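Long-range contacts in soluble lytic murein transglycosylase (Pseudomonas aeruginosa, PDB 5OHU), which probably cleaves glycosidic bonds of peptidoglycan as a lytic transglycosylase, turning over the bacterial cell wall both from chain ends and within chains: residues F436-L441 with A464-D469; Q444-Y449 with L470-P475. All coordinates share one frame; numbering follows the deposited sequence.

Contact 1 (F436-L441 with A464-D469)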
ATOM      1  N   PHE A 436     -13.465   3.762 -14.712  1.00 49.58           N
ATOM      2  CA  PHE A 436     -14.751   4.390 -14.432  1.00 50.80           C
ATOM      3  C   PHE A 436     -14.566   5.774 -13.811  1.00 44.97           C
ATOM      4  O   PHE A 436     -13.594   6.036 -13.094  1.00 36.87           O
ATOM      5  CB  PHE A 436     -15.583   3.519 -13.485  1.00 48.70           C
ATOM      6  CG  PHE A 436     -16.178   2.301 -14.129  1.00 46.26           C
ATOM      7  CD1 PHE A 436     -16.085   2.098 -15.502  1.00 44.17           C
ATOM      8  CD2 PHE A 436     -16.854   1.364 -13.356  1.00 40.49           C
ATOM      9  CE1 PHE A 436     -16.654   0.973 -16.090  1.00 45.66           C
ATOM     10  CE2 PHE A 436     -17.425   0.236 -13.935  1.00 46.13           C
ATOM     11  CZ  PHE A 436     -17.324   0.039 -15.305  1.00 49.30           C
ATOM     12  N   ASP A 437     -15.519   6.667 -14.084  1.00 46.78           N
ATOM     13  CA  ASP A 437     -15.519   7.961 -13.418  1.00 51.47           C
ATOM     14  C   ASP A 437     -16.324   7.871 -12.116  1.00 50.59           C
ATOM     15  O   ASP A 437     -16.814   6.805 -11.733  1.00 47.73           O
ATOM     16  CB  ASP A 437     -16.023   9.070 -14.354  1.00 49.04           C
ATOM     17  CG  ASP A 437     -17.510   8.977 -14.670  1.00 56.50           C
ATOM     18  OD1 ASP A 437     -18.201   8.073 -14.167  1.00 54.52           O
ATOM     19  OD2 ASP A 437     -18.000   9.844 -15.427  1.00 63.39           O
ATOM     20  N   ARG A 438     -16.469   9.013 -11.435  1.00 48.59           N
ATOM     21  CA  ARG A 438     -17.005   9.015 -10.076  1.00 45.29           C
ATOM     22  C   ARG A 438     -18.424   8.463 -10.032  1.00 46.66           C
ATOM     23  O   ARG A 438     -18.734   7.589  -9.215  1.00 44.87           O
ATOM     24  CB  ARG A 438     -16.958  10.427  -9.489  1.00 45.48           C
ATOM     25  CG  ARG A 438     -17.253  10.476  -7.987  1.00 51.27           C
ATOM     26  CD  ARG A 438     -16.944  11.844  -7.393  1.00 54.35           C
ATOM     27  NE  ARG A 438     -17.135  11.869  -5.945  1.00 61.41           N
ATOM     28  CZ  ARG A 438     -18.277  12.198  -5.349  1.00 68.11           C
ATOM     29  NH1 ARG A 438     -19.334  12.528  -6.080  1.00 75.34           N
ATOM     30  NH2 ARG A 438     -18.365  12.195  -4.025  1.00 62.25           N
ATOM     31  N   ASP A 439     -19.302   8.964 -10.907  1.00 48.54           N
ATOM     32  CA  ASP A 439     -20.686   8.496 -10.915  1.00 49.17           C
ATOM     33  C   ASP A 439     -20.763   7.014 -11.252  1.00 48.06           C
ATOM     34  O   ASP A 439     -21.577   6.279 -10.680  1.00 42.40           O
ATOM     35  CB  ASP A 439     -21.514   9.303 -11.915  1.00 63.64           C
ATOM     36  CG  ASP A 439     -21.307  10.797 -11.779  1.00 75.85           C
ATOM     37  OD1 ASP A 439     -20.139  11.244 -11.812  1.00 81.85           O
ATOM     38  OD2 ASP A 439     -22.313  11.526 -11.637  1.00 77.77           O
ATOM     39  N   GLU A 440     -19.929   6.560 -12.187  1.00 50.40           N
ATOM     40  CA  GLU A 440     -19.931   5.153 -12.559  1.00 51.55           C
ATOM     41  C   GLU A 440     -19.425   4.289 -11.413  1.00 40.34           C
ATOM     42  O   GLU A 440     -20.005   3.241 -11.104  1.00 33.86           O
ATOM     43  CB  GLU A 440     -19.089   4.951 -13.817  1.00 56.09           C
ATOM     44  CG  GLU A 440     -19.728   5.510 -15.083  1.00 60.35           C
ATOM     45  CD  GLU A 440     -18.784   5.488 -16.272  1.00 69.02           C
ATOM     46  OE1 GLU A 440     -17.571   5.747 -16.090  1.00 70.10           O
ATOM     47  OE2 GLU A 440     -19.258   5.205 -17.392  1.00 77.30           O
ATOM     48  N   LEU A 441     -18.338   4.719 -10.772  1.00 35.64           N
ATOM     49  CA  LEU A 441     -17.838   4.021  -9.595  1.00 40.70           C
ATOM     50  C   LEU A 441     -18.927   3.857  -8.543  1.00 39.08           C
ATOM     51  O   LEU A 441     -19.041   2.797  -7.916  1.00 30.74           O
ATOM     52  CB  LEU A 441     -16.650   4.782  -9.009  1.00 42.65           C
ATOM     53  CG  LEU A 441     -15.349   4.725  -9.800  1.00 38.89           C
ATOM     54  CD1 LEU A 441     -14.348   5.634  -9.145  1.00 34.68           C
ATOM     55  CD2 LEU A 441     -14.817   3.297  -9.870  1.00 30.25           C
ATOM     56  N   ALA A 464     -14.540   6.345  -5.418  1.00 39.47           N
ATOM     57  CA  ALA A 464     -15.411   7.462  -5.744  1.00 35.65           C
ATOM     58  C   ALA A 464     -15.394   8.552  -4.679  1.00 51.99           C
ATOM     59  O   ALA A 464     -15.948   9.633  -4.915  1.00 56.47           O
ATOM     60  CB  ALA A 464     -16.835   6.958  -5.939  1.00 30.36           C
ATOM     61  N   GLN A 465     -14.785   8.290  -3.519  1.00 43.65           N
ATOM     62  CA  GLN A 465     -14.713   9.258  -2.426  1.00 49.45           C
ATOM     63  C   GLN A 465     -16.104   9.729  -2.014  1.00 44.59           C
ATOM     64  O   GLN A 465     -16.316  10.897  -1.685  1.00 46.98           O
ATOM     65  CB  GLN A 465     -13.816  10.442  -2.795  1.00 57.90           C
ATOM     66  CG  GLN A 465     -12.373  10.043  -3.076  1.00 57.62           C
ATOM     67  CD  GLN A 465     -11.386  11.134  -2.734  1.00 62.25           C
ATOM     68  OE1 GLN A 465     -11.302  11.574  -1.587  1.00 67.67           O
ATOM     69  NE2 GLN A 465     -10.627  11.574  -3.727  1.00 64.51           N
ATOM     70  N   TYR A 466     -17.061   8.810  -2.039  1.00 35.23           N
ATOM     71  CA  TYR A 466     -18.419   9.084  -1.585  1.00 35.51           C
ATOM     72  C   TYR A 466     -18.602   8.420  -0.225  1.00 39.54           C
ATOM     73  O   TYR A 466     -18.936   7.240  -0.126  1.00 46.91           O
ATOM     74  CB  TYR A 466     -19.447   8.586  -2.584  1.00 34.90           C
ATOM     75  CG  TYR A 466     -20.827   8.964  -2.155  1.00 46.10           C
ATOM     76  CD1 TYR A 466     -21.286  10.262  -2.323  1.00 54.07           C
ATOM     77  CD2 TYR A 466     -21.663   8.042  -1.541  1.00 42.95           C
ATOM     78  CE1 TYR A 466     -22.550  10.630  -1.915  1.00 52.22           C
ATOM     79  CE2 TYR A 466     -22.925   8.398  -1.130  1.00 46.62           C
ATOM     80  CZ  TYR A 466     -23.364   9.695  -1.319  1.00 54.94           C
ATOM     81  OH  TYR A 466     -24.623  10.060  -0.909  1.00 65.29           O
ATOM     82  N   TRP A 467     -18.428   9.200   0.830  1.00 32.30           N
ATOM     83  CA  TRP A 467     -18.360   8.656   2.174  1.00 35.82           C
ATOM     84  C   TRP A 467     -19.710   8.568   2.886  1.00 38.88           C
ATOM     85  O   TRP A 467     -19.795   7.897   3.922  1.00 31.07           O
ATOM     86  CB  TRP A 467     -17.398   9.499   3.003  1.00 27.62           C
ATOM     87  CG  TRP A 467     -16.072   9.688   2.343  1.00 34.73           C
ATOM     88  CD1 TRP A 467     -15.525  10.864   1.934  1.00 35.97           C
ATOM     89  CD2 TRP A 467     -15.114   8.666   2.020  1.00 41.45           C
ATOM     90  NE1 TRP A 467     -14.284  10.645   1.383  1.00 44.35           N
ATOM     91  CE2 TRP A 467     -14.008   9.304   1.426  1.00 42.25           C
ATOM     92  CE3 TRP A 467     -15.085   7.275   2.179  1.00 39.58           C
ATOM     93  CZ2 TRP A 467     -12.884   8.600   0.982  1.00 42.16           C
ATOM     94  CZ3 TRP A 467     -13.958   6.574   1.748  1.00 32.19           C
ATOM     95  CH2 TRP A 467     -12.880   7.239   1.153  1.00 37.30           C
ATOM     96  N   ASP A 468     -20.761   9.196   2.358  1.00 33.04           N
ATOM     97  CA  ASP A 468     -22.016   9.303   3.093  1.00 38.42           C
ATOM     98  C   ASP A 468     -22.878   8.049   3.025  1.00 35.78           C
ATOM     99  O   ASP A 468     -23.914   7.997   3.698  1.00 37.87           O
ATOM    100  CB  ASP A 468     -22.820  10.500   2.586  1.00 56.84           C
ATOM    101  CG  ASP A 468     -22.015  11.777   2.586  1.00 68.91           C
ATOM    102  OD1 ASP A 468     -20.860  11.751   3.059  1.00 63.52           O
ATOM    103  OD2 ASP A 468     -22.537  12.809   2.114  1.00 80.35           O
ATOM    104  N   ASP A 469     -22.497   7.036   2.251  1.00 29.64           N
ATOM    105  CA  ASP A 469     -23.288   5.809   2.180  1.00 35.43           C
ATOM    106  C   ASP A 469     -22.718   4.832   3.196  1.00 36.34           C
ATOM    107  O   ASP A 469     -21.753   4.113   2.919  1.00 33.54           O
ATOM    108  CB  ASP A 469     -23.292   5.219   0.775  1.00 37.52           C
ATOM    109  CG  ASP A 469     -24.332   4.119   0.608  1.00 47.20           C
ATOM    110  OD1 ASP A 469     -24.571   3.366   1.577  1.00 44.07           O
ATOM    111  OD2 ASP A 469     -24.910   4.004  -0.497  1.00 54.39           O
TER
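Arg438 reaches across to the backbone of Ala464 and Gln465, and its guanidinium does most of the joining. The side chain leaves the first turn of helix 438-450 with CG anti to the backbone N (chi1 -169°) and runs extended to NE, which carries the charged end to the carbonyl oxygen of Ala464. There NE lies 2.7 Å from Ala464 O, yet the N-H points well off the oxygen, at 121°, and the bond is weak. NH2 goes on to Gln465 O at 3.4 Å, a second weak bond but a straighter one, with the acceptor at the guanidinium edge and near its plane. Two successive carbonyls are thus met by one arginine just where helix 454-463 ends in a Schellman motif, with Gln465 at positive phi. The same NH2 comes up to the rim of the Tyr466 ring, 3.9 Å from CD1, so this is an edge contact and not a cation over the ring face. Beside the arginine, one turn further along the helix, Leu441 turns its CB onto Ala464 CB at 3.8 Å, while its CD1 methyl lies against the Ala464 backbone. The helix that presents these groups starts with a capping box: Glu440 N gives to Asp437 OD1, and Asp437 N gives to Glu440 OE1 at 3.0 Å. Tyr466 packs on Ile442 and Ile461, and its hydroxyl is hydrogen-bonded to Arg392 O. The contact sets the start of helix 438-450 beside the end of helix 454-463, with Val400 of helix 398-406 touching Asp439 and Glu440.

Contact 2 (Q444-Y449 with L470-P475)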
ATOM      1  N   GLN A 444     -21.305   1.215  -9.734  1.00 31.30           N
ATOM      2  CA  GLN A 444     -20.692  -0.096  -9.545  1.00 34.53           C
ATOM      3  C   GLN A 444     -20.743  -0.519  -8.080  1.00 38.22           C
ATOM      4  O   GLN A 444     -20.963  -1.699  -7.772  1.00 30.57           O
ATOM      5  CB  GLN A 444     -19.247  -0.078 -10.042  1.00 31.34           C
ATOM      6  CG  GLN A 444     -18.676  -1.453 -10.340  1.00 26.68           C
ATOM      7  CD  GLN A 444     -17.170  -1.443 -10.463  1.00 30.77           C
ATOM      8  OE1 GLN A 444     -16.490  -0.706  -9.752  1.00 33.49           O
ATOM      9  NE2 GLN A 444     -16.634  -2.260 -11.371  1.00 33.29           N
ATOM     10  N   ALA A 445     -20.543   0.437  -7.164  1.00 29.16           N
ATOM     11  CA  ALA A 445     -20.628   0.130  -5.740  1.00 36.21           C
ATOM     12  C   ALA A 445     -22.003  -0.413  -5.375  1.00 31.78           C
ATOM     13  O   ALA A 445     -22.111  -1.387  -4.617  1.00 34.65           O
ATOM     14  CB  ALA A 445     -20.303   1.374  -4.906  1.00 26.69           C
ATOM     15  N   ARG A 446     -23.065   0.190  -5.914  1.00 30.80           N
ATOM     16  CA  ARG A 446     -24.409  -0.299  -5.615  1.00 36.22           C
ATOM     17  C   ARG A 446     -24.622  -1.703  -6.163  1.00 36.92           C
ATOM     18  O   ARG A 446     -25.220  -2.551  -5.491  1.00 37.30           O
ATOM     19  CB  ARG A 446     -25.469   0.653  -6.170  1.00 49.99           C
ATOM     20  CG  ARG A 446     -26.892   0.353  -5.677  1.00 64.44           C
ATOM     21  CD  ARG A 446     -27.034   0.601  -4.172  1.00 77.19           C
ATOM     22  NE  ARG A 446     -27.977  -0.322  -3.539  1.00 84.92           N
ATOM     23  CZ  ARG A 446     -29.281  -0.094  -3.415  1.00 88.49           C
ATOM     24  NH1 ARG A 446     -29.808   1.029  -3.881  1.00 89.32           N
ATOM     25  NH2 ARG A 446     -30.061  -0.993  -2.827  1.00 89.42           N
ATOM     26  N   LEU A 447     -24.136  -1.968  -7.381  1.00 38.47           N
ATOM     27  CA  LEU A 447     -24.345  -3.273  -8.006  1.00 36.81           C
ATOM     28  C   LEU A 447     -23.645  -4.373  -7.221  1.00 36.22           C
ATOM     29  O   LEU A 447     -24.216  -5.444  -6.987  1.00 38.06           O
ATOM     30  CB  LEU A 447     -23.858  -3.249  -9.459  1.00 34.08           C
ATOM     31  CG  LEU A 447     -24.709  -2.489 -10.487  1.00 38.37           C
ATOM     32  CD1 LEU A 447     -23.937  -2.273 -11.781  1.00 41.74           C
ATOM     33  CD2 LEU A 447     -26.019  -3.216 -10.778  1.00 25.44           C
ATOM     34  N   ALA A 448     -22.401  -4.121  -6.804  1.00 32.40           N
ATOM     35  CA  ALA A 448     -21.657  -5.108  -6.029  1.00 31.49           C
ATOM     36  C   ALA A 448     -22.267  -5.313  -4.642  1.00 35.93           C
ATOM     37  O   ALA A 448     -22.270  -6.434  -4.121  1.00 35.37           O
ATOM     38  CB  ALA A 448     -20.190  -4.684  -5.914  1.00 30.97           C
ATOM     39  N   TYR A 449     -22.775  -4.242  -4.023  1.00 33.13           N
ATOM     40  CA  TYR A 449     -23.439  -4.391  -2.731  1.00 38.35           C
ATOM     41  C   TYR A 449     -24.660  -5.303  -2.840  1.00 42.61           C
ATOM     42  O   TYR A 449     -24.862  -6.190  -2.000  1.00 36.46           O
ATOM     43  CB  TYR A 449     -23.830  -3.017  -2.182  1.00 38.41           C
ATOM     44  CG  TYR A 449     -24.516  -3.048  -0.828  1.00 44.07           C
ATOM     45  CD1 TYR A 449     -23.778  -3.124   0.352  1.00 49.45           C
ATOM     46  CD2 TYR A 449     -25.901  -2.987  -0.728  1.00 44.78           C
ATOM     47  CE1 TYR A 449     -24.408  -3.144   1.588  1.00 47.10           C
ATOM     48  CE2 TYR A 449     -26.532  -3.013   0.500  1.00 43.97           C
ATOM     49  CZ  TYR A 449     -25.785  -3.088   1.648  1.00 44.35           C
ATOM     50  OH  TYR A 449     -26.426  -3.110   2.861  1.00 55.10           O
ATOM     51  N   LEU A 470     -23.336   4.791   4.371  1.00 38.50           N
ATOM     52  CA  LEU A 470     -22.860   3.966   5.466  1.00 31.51           C
ATOM     53  C   LEU A 470     -23.409   2.549   5.422  1.00 38.36           C
ATOM     54  O   LEU A 470     -22.919   1.686   6.157  1.00 41.09           O
ATOM     55  CB  LEU A 470     -23.209   4.641   6.790  1.00 29.34           C
ATOM     56  CG  LEU A 470     -22.589   6.036   6.959  1.00 29.55           C
ATOM     57  CD1 LEU A 470     -22.823   6.547   8.388  1.00 32.70           C
ATOM     58  CD2 LEU A 470     -21.083   6.000   6.679  1.00 24.43           C
ATOM     59  N   ASP A 471     -24.411   2.286   4.583  1.00 37.21           N
ATOM     60  CA  ASP A 471     -24.821   0.908   4.352  1.00 38.57           C
ATOM     61  C   ASP A 471     -23.753   0.162   3.560  1.00 40.23           C
ATOM     62  O   ASP A 471     -23.350  -0.948   3.930  1.00 39.43           O
ATOM     63  CB  ASP A 471     -26.171   0.874   3.635  1.00 50.32           C
ATOM     64  CG  ASP A 471     -27.340   1.192   4.570  1.00 67.73           C
ATOM     65  OD1 ASP A 471     -27.099   1.757   5.663  1.00 68.59           O
ATOM     66  OD2 ASP A 471     -28.498   0.881   4.213  1.00 72.92           O
ATOM     67  N   ILE A 472     -23.256   0.771   2.484  1.00 30.33           N
ATOM     68  CA  ILE A 472     -22.234   0.103   1.690  1.00 28.25           C
ATOM     69  C   ILE A 472     -20.910   0.086   2.434  1.00 22.95           C
ATOM     70  O   ILE A 472     -20.224  -0.937   2.470  1.00 33.02           O
ATOM     71  CB  ILE A 472     -22.094   0.765   0.308  1.00 29.67           C
ATOM     72  CG1 ILE A 472     -23.363   0.553  -0.521  1.00 30.20           C
ATOM     73  CG2 ILE A 472     -20.885   0.192  -0.427  1.00 33.50           C
ATOM     74  CD1 ILE A 472     -23.183   0.898  -1.978  1.00 34.89           C
ATOM     75  N   ARG A 473     -20.536   1.203   3.059  1.00 21.15           N
ATOM     76  CA  ARG A 473     -19.225   1.268   3.690  1.00 28.73           C
ATOM     77  C   ARG A 473     -19.135   0.408   4.943  1.00 33.91           C
ATOM     78  O   ARG A 473     -18.021   0.077   5.366  1.00 32.78           O
ATOM     79  CB  ARG A 473     -18.862   2.719   4.026  1.00 24.86           C
ATOM     80  CG  ARG A 473     -18.478   3.579   2.806  1.00 28.28           C
ATOM     81  CD  ARG A 473     -18.018   4.980   3.226  1.00 30.60           C
ATOM     82  NE  ARG A 473     -16.801   4.929   4.038  1.00 31.48           N
ATOM     83  CZ  ARG A 473     -16.553   5.729   5.068  1.00 31.72           C
ATOM     84  NH1 ARG A 473     -17.448   6.639   5.422  1.00 26.95           N
ATOM     85  NH2 ARG A 473     -15.417   5.605   5.756  1.00 30.61           N
ATOM     86  N   PHE A 474     -20.264   0.030   5.543  1.00 31.87           N
ATOM     87  CA  PHE A 474     -20.271  -0.677   6.824  1.00 22.53           C
ATOM     88  C   PHE A 474     -21.286  -1.819   6.797  1.00 23.89           C
ATOM     89  O   PHE A 474     -22.372  -1.740   7.373  1.00 21.76           O
ATOM     90  CB  PHE A 474     -20.505   0.315   7.966  1.00 22.19           C
ATOM     91  CG  PHE A 474     -19.414   1.333   8.047  1.00 28.12           C
ATOM     92  CD1 PHE A 474     -18.154   0.951   8.480  1.00 26.71           C
ATOM     93  CD2 PHE A 474     -19.594   2.625   7.577  1.00 33.82           C
ATOM     94  CE1 PHE A 474     -17.102   1.850   8.508  1.00 25.21           C
ATOM     95  CE2 PHE A 474     -18.536   3.543   7.606  1.00 28.32           C
ATOM     96  CZ  PHE A 474     -17.290   3.148   8.065  1.00 22.07           C
ATOM     97  N   PRO A 475     -20.926  -2.918   6.146  1.00 24.04           N
ATOM     98  CA  PRO A 475     -21.835  -4.065   6.090  1.00 28.68           C
ATOM     99  C   PRO A 475     -22.077  -4.676   7.464  1.00 31.30           C
ATOM    100  O   PRO A 475     -21.264  -4.554   8.389  1.00 25.34           O
ATOM    101  CB  PRO A 475     -21.104  -5.055   5.172  1.00 28.08           C
ATOM    102  CG  PRO A 475     -19.711  -4.532   5.024  1.00 24.47           C
ATOM    103  CD  PRO A 475     -19.765  -3.070   5.255  1.00 20.32           C
TER
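This is a largely apolar contact between helices: the later turns of helix 438-450 meet the short, weakly bonded helix 470-473, and no hydrogen bond crosses between them. Ile472 and Tyr449 carry it, and their CA atoms are the nearest pair at 6.4 Å. Tyr449 holds its CG anti to the backbone N (chi1 -179°), which swings the ring out toward the short helix and lays one face against the isoleucine. Ile472 CG1 sits over that face, 4.2 Å from the ring centroid and 28° off the normal, a CH-pi contact displaced toward the CG and CD1 side of the ring. Beyond CG1, the CD1 methyl continues to the preceding helical turn, where it lies 4.1 Å from Ala445 CB and close to the Ala445 carbonyl. The far part of the tyrosine ring passes the backbone of Asp471, with CE1 3.4 Å from Asp471 O. Tyr449 OH stays near the same residue, 3.9 Å from Asp471 O and 4.1 Å from Asp471 CB. Ala457 of helix 454-463 also packs on Ile472, and Ser460 and Ile461 of that helix on Ala445, so a third helix joins the two segments. With no hydrogen bond across it and a buried isoleucine in the middle, the contact rests mainly on apolar fit, with two backbone carbonyls at its margin. The Asp471 carboxylate is met by Asn391 in a hydrogen bond and by Lys624 in a salt bridge, and the lysine probably offsets its charge.

Contacts 1 and 2 lie with their centres 11 Å apart on the same side of the chain's centre, and both use helix 438-450, contact 1 at its start and contact 2 further along. Their segments alternate in sequence: 436-441, 444-449, 464-469, then 470-475, so the chain leaves the shared helix, passes through helix 454-463 and comes back to meet the shared helix again. Asp469 caps the short helix by accepting from Ile472 N, and Trp467 O probably takes a hydrogen bond from Arg473 NH1, bracing the junction between the two adjoining segments. Together the contacts hold helix 438-450 to the chain that follows helix 454-463, at two levels.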